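Local coordinates for cytochrome C-type biogenesis protein ccmF (Thermus thermophilus, PDB 6ZMQ) that binds heme b and, as a membrane-bound cytochrome c heme lyase, takes part in cytochrome c maturation, at residues A[243-254]-A[620-631]. Numbering follows the deposited sequence.
With LMT (dodecyl-beta-D-maltoside), chain D.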
ATOM      1  N   TRP A 243     -10.223  -1.675  -3.864  1.00 49.58           N
ATOM      2  CA  TRP A 243     -11.455  -0.992  -4.268  1.00 43.96           C
ATOM      3  C   TRP A 243     -11.429  -0.632  -5.744  1.00 38.39           C
ATOM      4  O   TRP A 243     -12.445  -0.752  -6.443  1.00 41.20           O
ATOM      5  CB  TRP A 243     -11.669   0.280  -3.432  1.00 48.70           C
ATOM      6  CG  TRP A 243     -12.766   1.185  -3.987  1.00 46.16           C
ATOM      7  CD1 TRP A 243     -14.103   1.082  -3.739  1.00 52.40           C
ATOM      8  CD2 TRP A 243     -12.613   2.295  -4.891  1.00 42.80           C
ATOM      9  NE1 TRP A 243     -14.791   2.054  -4.427  1.00 54.32           N
ATOM     10  CE2 TRP A 243     -13.900   2.807  -5.144  1.00 49.32           C
ATOM     11  CE3 TRP A 243     -11.516   2.893  -5.522  1.00 40.71           C
ATOM     12  CZ2 TRP A 243     -14.121   3.900  -5.988  1.00 44.36           C
ATOM     13  CZ3 TRP A 243     -11.739   3.979  -6.362  1.00 39.73           C
ATOM     14  CH2 TRP A 243     -13.030   4.469  -6.586  1.00 35.94           C
ATOM     15  N   TRP A 244     -10.268  -0.192  -6.224  1.00 33.21           N
ATOM     16  CA  TRP A 244     -10.144   0.253  -7.602  1.00 45.73           C
ATOM     17  C   TRP A 244     -10.197  -0.927  -8.567  1.00 49.37           C
ATOM     18  O   TRP A 244     -10.850  -0.842  -9.616  1.00 53.70           O
ATOM     19  CB  TRP A 244      -8.851   1.059  -7.716  1.00 49.23           C
ATOM     20  CG  TRP A 244      -8.409   1.468  -9.069  1.00 53.60           C
ATOM     21  CD1 TRP A 244      -9.181   1.742 -10.163  1.00 55.98           C
ATOM     22  CD2 TRP A 244      -7.065   1.685  -9.471  1.00 54.20           C
ATOM     23  NE1 TRP A 244      -8.398   2.083 -11.226  1.00 53.47           N
ATOM     24  CE2 TRP A 244      -7.089   2.063 -10.825  1.00 56.37           C
ATOM     25  CE3 TRP A 244      -5.835   1.588  -8.817  1.00 56.31           C
ATOM     26  CZ2 TRP A 244      -5.934   2.341 -11.533  1.00 58.59           C
ATOM     27  CZ3 TRP A 244      -4.698   1.886  -9.512  1.00 54.67           C
ATOM     28  CH2 TRP A 244      -4.747   2.229 -10.863  1.00 55.31           C
ATOM     29  N   SER A 245      -9.558  -2.041  -8.202  1.00 45.16           N
ATOM     30  CA  SER A 245      -9.596  -3.244  -9.025  1.00 37.04           C
ATOM     31  C   SER A 245     -10.994  -3.852  -9.062  1.00 36.51           C
ATOM     32  O   SER A 245     -11.395  -4.447 -10.070  1.00 41.39           O
ATOM     33  CB  SER A 245      -8.569  -4.254  -8.506  1.00 34.03           C
ATOM     34  OG  SER A 245      -8.819  -5.555  -9.002  1.00 46.89           O
ATOM     35  N   TYR A 246     -11.759  -3.719  -7.972  1.00 37.26           N
ATOM     36  CA  TYR A 246     -13.132  -4.219  -8.019  1.00 40.78           C
ATOM     37  C   TYR A 246     -14.039  -3.284  -8.822  1.00 51.68           C
ATOM     38  O   TYR A 246     -14.633  -3.700  -9.824  1.00 65.08           O
ATOM     39  CB  TYR A 246     -13.697  -4.406  -6.612  1.00 36.27           C
ATOM     40  CG  TYR A 246     -14.977  -5.227  -6.552  1.00 35.86           C
ATOM     41  CD1 TYR A 246     -14.963  -6.604  -6.724  1.00 47.33           C
ATOM     42  CD2 TYR A 246     -16.205  -4.610  -6.385  1.00 36.97           C
ATOM     43  CE1 TYR A 246     -16.142  -7.351  -6.664  1.00 56.02           C
ATOM     44  CE2 TYR A 246     -17.378  -5.338  -6.324  1.00 43.64           C
ATOM     45  CZ  TYR A 246     -17.346  -6.705  -6.461  1.00 50.94           C
ATOM     46  OH  TYR A 246     -18.527  -7.408  -6.410  1.00 44.76           O
ATOM     47  N   GLU A 247     -14.143  -2.008  -8.424  1.00 41.39           N
ATOM     48  CA  GLU A 247     -15.207  -1.158  -8.945  1.00 37.34           C
ATOM     49  C   GLU A 247     -14.816  -0.375 -10.202  1.00 41.79           C
ATOM     50  O   GLU A 247     -15.684  -0.117 -11.042  1.00 53.34           O
ATOM     51  CB  GLU A 247     -15.693  -0.177  -7.850  1.00 39.93           C
ATOM     52  CG  GLU A 247     -16.974   0.625  -8.209  1.00 54.82           C
ATOM     53  CD  GLU A 247     -17.687   1.259  -7.030  1.00 68.77           C
ATOM     54  OE1 GLU A 247     -18.225   0.533  -6.170  1.00 75.17           O
ATOM     55  OE2 GLU A 247     -17.780   2.504  -7.019  1.00 73.31           O
ATOM     56  N   VAL A 248     -13.558   0.008 -10.404  1.00 38.83           N
ATOM     57  CA  VAL A 248     -13.249   0.856 -11.549  1.00 35.47           C
ATOM     58  C   VAL A 248     -12.449   0.150 -12.637  1.00 40.40           C
ATOM     59  O   VAL A 248     -12.780   0.309 -13.825  1.00 55.82           O
ATOM     60  CB  VAL A 248     -12.530   2.154 -11.121  1.00 48.24           C
ATOM     61  CG1 VAL A 248     -12.595   3.172 -12.238  1.00 71.18           C
ATOM     62  CG2 VAL A 248     -13.134   2.733  -9.852  1.00 46.87           C
ATOM     63  N   LEU A 249     -11.449  -0.672 -12.307  1.00 41.69           N
ATOM     64  CA  LEU A 249     -10.832  -1.482 -13.348  1.00 49.30           C
ATOM     65  C   LEU A 249     -11.745  -2.625 -13.747  1.00 44.39           C
ATOM     66  O   LEU A 249     -11.697  -3.066 -14.901  1.00 42.86           O
ATOM     67  CB  LEU A 249      -9.463  -2.011 -12.886  1.00 70.29           C
ATOM     68  CG  LEU A 249      -8.456  -2.655 -13.858  1.00 82.75           C
ATOM     69  CD1 LEU A 249      -8.654  -4.163 -14.016  1.00 91.98           C
ATOM     70  CD2 LEU A 249      -8.464  -1.968 -15.229  1.00 84.42           C
ATOM     71  N   GLY A 250     -12.603  -3.059 -12.827  1.00 46.86           N
ATOM     72  CA  GLY A 250     -13.796  -3.822 -13.118  1.00 59.02           C
ATOM     73  C   GLY A 250     -13.613  -5.182 -13.751  1.00 76.63           C
ATOM     74  O   GLY A 250     -14.345  -5.537 -14.678  1.00 85.34           O
ATOM     75  N   TRP A 251     -12.663  -5.964 -13.252  1.00 76.03           N
ATOM     76  CA  TRP A 251     -12.576  -7.369 -13.617  1.00 90.54           C
ATOM     77  C   TRP A 251     -13.137  -8.239 -12.500  1.00 79.12           C
ATOM     78  O   TRP A 251     -12.673  -9.358 -12.267  1.00 80.47           O
ATOM     79  CB  TRP A 251     -11.151  -7.775 -13.981  1.00103.64           C
ATOM     80  CG  TRP A 251     -10.912  -7.636 -15.447  1.00117.20           C
ATOM     81  CD1 TRP A 251     -10.198  -6.662 -16.086  1.00126.49           C
ATOM     82  CD2 TRP A 251     -11.482  -8.455 -16.474  1.00121.73           C
ATOM     83  NE1 TRP A 251     -10.246  -6.860 -17.449  1.00129.60           N
ATOM     84  CE2 TRP A 251     -11.033  -7.953 -17.711  1.00123.53           C
ATOM     85  CE3 TRP A 251     -12.311  -9.586 -16.465  1.00116.23           C
ATOM     86  CZ2 TRP A 251     -11.389  -8.539 -18.926  1.00114.28           C
ATOM     87  CZ3 TRP A 251     -12.664 -10.161 -17.664  1.00109.07           C
ATOM     88  CH2 TRP A 251     -12.205  -9.641 -18.879  1.00107.83           C
ATOM     89  N   GLY A 252     -14.154  -7.702 -11.828  1.00 74.42           N
ATOM     90  CA  GLY A 252     -15.011  -8.451 -10.910  1.00 64.86           C
ATOM     91  C   GLY A 252     -14.319  -9.074  -9.721  1.00 57.29           C
ATOM     92  O   GLY A 252     -14.682 -10.177  -9.306  1.00 63.52           O
ATOM     93  N   GLY A 253     -13.336  -8.394  -9.155  1.00 62.12           N
ATOM     94  CA  GLY A 253     -12.630  -8.976  -8.033  1.00 53.43           C
ATOM     95  C   GLY A 253     -11.763  -7.943  -7.360  1.00 47.14           C
ATOM     96  O   GLY A 253     -11.250  -7.042  -8.028  1.00 55.30           O
ATOM     97  N   TYR A 254     -11.565  -8.065  -6.052  1.00 41.19           N
ATOM     98  CA  TYR A 254     -10.785  -7.084  -5.318  1.00 37.09           C
ATOM     99  C   TYR A 254      -9.313  -7.454  -5.251  1.00 32.00           C
ATOM    100  O   TYR A 254      -8.475  -6.575  -5.030  1.00 47.47           O
ATOM    101  CB  TYR A 254     -11.351  -6.908  -3.899  1.00 50.06           C
ATOM    102  CG  TYR A 254     -11.754  -8.188  -3.172  1.00 54.57           C
ATOM    103  CD1 TYR A 254     -10.796  -9.043  -2.622  1.00 66.15           C
ATOM    104  CD2 TYR A 254     -13.094  -8.537  -3.037  1.00 39.79           C
ATOM    105  CE1 TYR A 254     -11.164 -10.206  -1.957  1.00 59.14           C
ATOM    106  CE2 TYR A 254     -13.473  -9.692  -2.372  1.00 42.17           C
ATOM    107  CZ  TYR A 254     -12.505 -10.523  -1.839  1.00 53.22           C
ATOM    108  OH  TYR A 254     -12.886 -11.673  -1.188  1.00 61.91           O
ATOM    109  N   ARG A 620     -22.468  -9.737 -18.432  1.00 75.35           N
ATOM    110  CA  ARG A 620     -22.043 -10.584 -17.321  1.00 54.85           C
ATOM    111  C   ARG A 620     -22.538  -9.967 -16.015  1.00 49.50           C
ATOM    112  O   ARG A 620     -22.476  -8.749 -15.827  1.00 55.87           O
ATOM    113  CB  ARG A 620     -20.508 -10.783 -17.299  1.00 57.62           C
ATOM    114  CG  ARG A 620     -19.972 -11.561 -16.083  1.00 60.94           C
ATOM    115  CD  ARG A 620     -18.726 -12.382 -16.385  1.00 69.34           C
ATOM    116  NE  ARG A 620     -17.488 -11.775 -15.895  1.00 80.58           N
ATOM    117  CZ  ARG A 620     -16.272 -12.249 -16.160  1.00 89.29           C
ATOM    118  NH1 ARG A 620     -16.131 -13.337 -16.906  1.00 93.99           N
ATOM    119  NH2 ARG A 620     -15.195 -11.640 -15.681  1.00 89.67           N
ATOM    120  N   LEU A 621     -23.063 -10.800 -15.120  1.00 49.98           N
ATOM    121  CA  LEU A 621     -23.551 -10.303 -13.831  1.00 44.66           C
ATOM    122  C   LEU A 621     -22.966 -11.214 -12.755  1.00 58.83           C
ATOM    123  O   LEU A 621     -23.162 -12.439 -12.796  1.00 68.40           O
ATOM    124  CB  LEU A 621     -25.080 -10.237 -13.802  1.00 40.97           C
ATOM    125  CG  LEU A 621     -25.949  -9.755 -12.624  1.00 43.98           C
ATOM    126  CD1 LEU A 621     -26.327 -10.866 -11.703  1.00 44.22           C
ATOM    127  CD2 LEU A 621     -25.319  -8.631 -11.828  1.00 55.04           C
ATOM    128  N   ILE A 622     -22.126 -10.609 -11.844  1.00 68.03           N
ATOM    129  CA  ILE A 622     -21.576 -11.364 -10.720  1.00 60.30           C
ATOM    130  C   ILE A 622     -22.229 -10.889  -9.420  1.00 62.33           C
ATOM    131  O   ILE A 622     -22.594  -9.711  -9.251  1.00 64.35           O
ATOM    132  CB  ILE A 622     -20.022 -11.308 -10.698  1.00 48.93           C
ATOM    133  CG1 ILE A 622     -19.436  -9.967 -10.272  1.00 56.76           C
ATOM    134  CG2 ILE A 622     -19.465 -11.585 -12.082  1.00 56.76           C
ATOM    135  CD1 ILE A 622     -18.971  -9.860  -8.819  1.00 71.01           C
ATOM    136  N   VAL A 623     -22.385 -11.839  -8.495  1.00 62.77           N
ATOM    137  CA  VAL A 623     -23.136 -11.656  -7.257  1.00 59.16           C
ATOM    138  C   VAL A 623     -22.281 -12.165  -6.100  1.00 70.66           C
ATOM    139  O   VAL A 623     -21.873 -13.338  -6.082  1.00 81.52           O
ATOM    140  CB  VAL A 623     -24.499 -12.377  -7.312  1.00 58.49           C
ATOM    141  CG1 VAL A 623     -25.099 -12.509  -5.938  1.00 85.21           C
ATOM    142  CG2 VAL A 623     -25.465 -11.658  -8.221  1.00 48.86           C
ATOM    143  N   THR A 624     -21.962 -11.259  -5.172  1.00 64.73           N
ATOM    144  CA  THR A 624     -21.075 -11.387  -4.023  1.00 59.48           C
ATOM    145  C   THR A 624     -21.703 -10.752  -2.788  1.00 58.46           C
ATOM    146  O   THR A 624     -22.341  -9.699  -2.892  1.00 66.48           O
ATOM    147  CB  THR A 624     -19.739 -10.674  -4.291  1.00 66.68           C
ATOM    148  OG1 THR A 624     -19.999  -9.308  -4.645  1.00 74.92           O
ATOM    149  CG2 THR A 624     -18.942 -11.319  -5.405  1.00 71.66           C
ATOM    150  N   PRO A 625     -21.496 -11.329  -1.601  1.00 48.78           N
ATOM    151  CA  PRO A 625     -22.010 -10.721  -0.370  1.00 37.07           C
ATOM    152  C   PRO A 625     -20.968  -9.915   0.390  1.00 36.32           C
ATOM    153  O   PRO A 625     -19.769 -10.207   0.357  1.00 39.31           O
ATOM    154  CB  PRO A 625     -22.441 -11.943   0.461  1.00 42.50           C
ATOM    155  CG  PRO A 625     -22.246 -13.155  -0.464  1.00 47.52           C
ATOM    156  CD  PRO A 625     -21.131 -12.724  -1.353  1.00 54.85           C
ATOM    157  N   LEU A 626     -21.476  -8.883   1.084  1.00 28.06           N
ATOM    158  CA  LEU A 626     -20.765  -8.107   2.116  1.00 35.21           C
ATOM    159  C   LEU A 626     -19.496  -7.416   1.603  1.00 57.22           C
ATOM    160  O   LEU A 626     -18.578  -7.134   2.373  1.00 72.60           O
ATOM    161  CB  LEU A 626     -20.438  -8.989   3.328  1.00 26.13           C
ATOM    162  CG  LEU A 626     -21.637  -9.432   4.170  1.00 26.75           C
ATOM    163  CD1 LEU A 626     -21.509 -10.885   4.616  1.00 32.85           C
ATOM    164  CD2 LEU A 626     -21.836  -8.509   5.363  1.00 42.07           C
ATOM    165  N   VAL A 627     -19.444  -7.089   0.312  1.00 50.96           N
ATOM    166  CA  VAL A 627     -18.264  -6.402  -0.220  1.00 44.59           C
ATOM    167  C   VAL A 627     -18.341  -4.904   0.082  1.00 49.14           C
ATOM    168  O   VAL A 627     -17.315  -4.213   0.124  1.00 60.79           O
ATOM    169  CB  VAL A 627     -18.123  -6.706  -1.723  1.00 37.21           C
ATOM    170  CG1 VAL A 627     -16.733  -6.367  -2.262  1.00 31.62           C
ATOM    171  CG2 VAL A 627     -18.377  -8.161  -1.940  1.00 44.54           C
ATOM    172  N   PHE A 628     -19.546  -4.385   0.320  1.00 48.43           N
ATOM    173  CA  PHE A 628     -19.693  -3.002   0.763  1.00 43.79           C
ATOM    174  C   PHE A 628     -19.251  -2.843   2.217  1.00 45.87           C
ATOM    175  O   PHE A 628     -18.682  -1.810   2.601  1.00 49.99           O
ATOM    176  CB  PHE A 628     -21.145  -2.567   0.549  1.00 47.86           C
ATOM    177  CG  PHE A 628     -21.600  -1.453   1.437  1.00 45.84           C
ATOM    178  CD1 PHE A 628     -21.172  -0.150   1.179  1.00 40.56           C
ATOM    179  CD2 PHE A 628     -22.500  -1.698   2.483  1.00 61.34           C
ATOM    180  CE1 PHE A 628     -21.589   0.902   1.966  1.00 55.77           C
ATOM    181  CE2 PHE A 628     -22.954  -0.670   3.297  1.00 72.89           C
ATOM    182  CZ  PHE A 628     -22.498   0.646   3.049  1.00 71.87           C
ATOM    183  N   TRP A 629     -19.472  -3.874   3.035  1.00 53.88           N
ATOM    184  CA  TRP A 629     -19.049  -3.829   4.428  1.00 55.81           C
ATOM    185  C   TRP A 629     -17.546  -3.987   4.568  1.00 55.98           C
ATOM    186  O   TRP A 629     -16.969  -3.511   5.551  1.00 75.41           O
ATOM    187  CB  TRP A 629     -19.788  -4.910   5.215  1.00 50.46           C
ATOM    188  CG  TRP A 629     -21.254  -4.620   5.318  1.00 46.39           C
ATOM    189  CD1 TRP A 629     -22.234  -5.022   4.457  1.00 53.35           C
ATOM    190  CD2 TRP A 629     -21.901  -3.845   6.328  1.00 35.24           C
ATOM    191  NE1 TRP A 629     -23.456  -4.552   4.880  1.00 49.90           N
ATOM    192  CE2 TRP A 629     -23.275  -3.826   6.029  1.00 40.28           C
ATOM    193  CE3 TRP A 629     -21.454  -3.182   7.473  1.00 42.74           C
ATOM    194  CZ2 TRP A 629     -24.199  -3.161   6.828  1.00 47.87           C
ATOM    195  CZ3 TRP A 629     -22.369  -2.511   8.251  1.00 54.70           C
ATOM    196  CH2 TRP A 629     -23.725  -2.508   7.933  1.00 55.24           C
ATOM    197  N   MET A 630     -16.910  -4.602   3.574  1.00 37.57           N
ATOM    198  CA  MET A 630     -15.458  -4.629   3.461  1.00 30.87           C
ATOM    199  C   MET A 630     -14.889  -3.216   3.319  1.00 45.23           C
ATOM    200  O   MET A 630     -13.870  -2.873   3.936  1.00 42.87           O
ATOM    201  CB  MET A 630     -15.105  -5.514   2.265  1.00 23.31           C
ATOM    202  CG  MET A 630     -13.664  -5.835   2.029  1.00 31.58           C
ATOM    203  SD  MET A 630     -13.648  -6.642   0.419  1.00 40.46           S
ATOM    204  CE  MET A 630     -14.578  -8.139   0.813  1.00 41.54           C
ATOM    205  N   TRP A 631     -15.580  -2.348   2.579  1.00 49.63           N
ATOM    206  CA  TRP A 631     -15.103  -0.974   2.433  1.00 46.48           C
ATOM    207  C   TRP A 631     -15.538  -0.083   3.586  1.00 50.70           C
ATOM    208  O   TRP A 631     -14.887   0.933   3.858  1.00 52.55           O
ATOM    209  CB  TRP A 631     -15.552  -0.406   1.101  1.00 47.60           C
ATOM    210  CG  TRP A 631     -14.841  -1.126   0.048  1.00 50.39           C
ATOM    211  CD1 TRP A 631     -13.595  -1.679   0.138  1.00 61.47           C
ATOM    212  CD2 TRP A 631     -15.353  -1.494  -1.219  1.00 32.51           C
ATOM    213  NE1 TRP A 631     -13.279  -2.330  -1.030  1.00 54.02           N
ATOM    214  CE2 TRP A 631     -14.347  -2.230  -1.880  1.00 39.89           C
ATOM    215  CE3 TRP A 631     -16.554  -1.248  -1.880  1.00 38.16           C
ATOM    216  CZ2 TRP A 631     -14.511  -2.718  -3.157  1.00 45.98           C
ATOM    217  CZ3 TRP A 631     -16.706  -1.734  -3.144  1.00 60.02           C
ATOM    218  CH2 TRP A 631     -15.696  -2.453  -3.771  1.00 61.03           C
TER
HETATM  219  C1B LMT D 703     -11.537 -15.187  -9.955  1.00121.70           C
HETATM  220  C2B LMT D 703     -11.546 -16.724 -10.237  1.00124.61           C
HETATM  221  C3B LMT D 703     -12.453 -17.161 -11.435  1.00124.54           C
HETATM  222  C4B LMT D 703     -13.315 -16.027 -12.054  1.00125.39           C
HETATM  223  C5B LMT D 703     -12.355 -14.848 -12.283  1.00121.64           C
HETATM  224  C6B LMT D 703     -13.065 -13.745 -13.056  1.00117.46           C
HETATM  225  O1B LMT D 703     -10.343 -14.824  -9.298  1.00119.21           O
HETATM  226  O2B LMT D 703     -10.246 -17.099 -10.458  1.00126.01           O
HETATM  227  O3B LMT D 703     -13.204 -18.253 -11.103  1.00121.23           O
HETATM  228  O4' LMT D 703     -13.861 -16.425 -13.255  1.00129.55           O
HETATM  229  O5B LMT D 703     -11.746 -14.337 -11.084  1.00119.16           O
HETATM  230  O6B LMT D 703     -13.459 -14.214 -14.281  1.00115.10           O
HETATM  231  C1' LMT D 703      -9.033 -14.011  -5.312  1.00 78.06           C
HETATM  232  C2' LMT D 703      -9.077 -15.507  -5.763  1.00 98.14           C
HETATM  233  C3' LMT D 703      -9.194 -15.608  -7.318  1.00108.70           C
HETATM  234  C4' LMT D 703     -10.338 -14.735  -7.879  1.00110.57           C
HETATM  235  C5' LMT D 703      -9.931 -13.310  -7.423  1.00 88.49           C
HETATM  236  C6' LMT D 703     -10.701 -12.170  -8.032  1.00 88.58           C
HETATM  237  O1' LMT D 703      -9.347 -13.908  -3.976  1.00 60.91           O
HETATM  238  O2' LMT D 703      -7.917 -16.132  -5.388  1.00102.39           O
HETATM  239  O3' LMT D 703      -9.348 -16.904  -7.704  1.00112.59           O
HETATM  240  O5' LMT D 703     -10.021 -13.231  -6.008  1.00 75.93           O
HETATM  241  O6' LMT D 703     -11.948 -12.233  -7.473  1.00 92.11           O
HETATM  242  C1  LMT D 703      -8.261 -13.816  -3.065  1.00 51.67           C
HETATM  243  C2  LMT D 703      -8.741 -12.933  -1.945  1.00 46.64           C
HETATM  244  C3  LMT D 703      -8.300 -13.280  -0.552  1.00 41.39           C
HETATM  245  C4  LMT D 703      -6.963 -12.636  -0.268  1.00 28.47           C
HETATM  246  C5  LMT D 703      -6.543 -12.953   1.137  1.00 28.77           C
HETATM  247  C6  LMT D 703      -5.800 -11.843   1.823  1.00 42.59           C
HETATM  248  C7  LMT D 703      -6.553 -10.545   1.726  1.00 34.32           C
HETATM  249  C8  LMT D 703      -6.422  -9.802   3.009  1.00 38.73           C
HETATM  250  C9  LMT D 703      -6.023  -8.376   2.817  1.00 46.32           C
HETATM  251  C10 LMT D 703      -5.872  -7.748   4.170  1.00 47.09           C
HETATM  252  C11 LMT D 703      -5.580  -6.292   4.024  1.00 36.97           C
HETATM  253  C12 LMT D 703      -6.183  -5.505   5.135  1.00 25.05           C
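Trp243 and Trp631 touch where the last turn of helix 224-247 meets the first turn of helix 627-644. The two short helical segments run roughly antiparallel, at 154°, with their axes still 12.2 Å apart at closest approach, so large side chains bridge the gap. Beyond Gly250, where positive phi ends the helical path, the loop passes strand 617-625, bringing Gly252 alongside Ile622.

The indole of Trp243 points its edge at Trp631 in a T-shaped pair, planes 74° apart, with CD1 over the centre of the six-membered ring. Tyr246 CD2 lies at the edge of Trp631, near its plane, 3.4 Å from CH2. With CG anti to the backbone N (chi1 -166°), the Tyr246 ring extends past Val627 CG1, which covers one face, to the strand. There Thr624 OG1 donates a hydrogen bond of 3.0 Å to Tyr246 OH, beside Ile622 CD1. At the far end of the loop, Tyr254 takes Met630 SD over one face, 4.3 Å from the ring centroid, a Met-aromatic contact; Tyr254 OH is hydrogen-bonded to Ser523 and Gln524.

The chemistry is thus mostly aromatic and apolar packing, with one buried hydroxyl pair tying the helix end to the strand that leads from the sheet into helix 627-644.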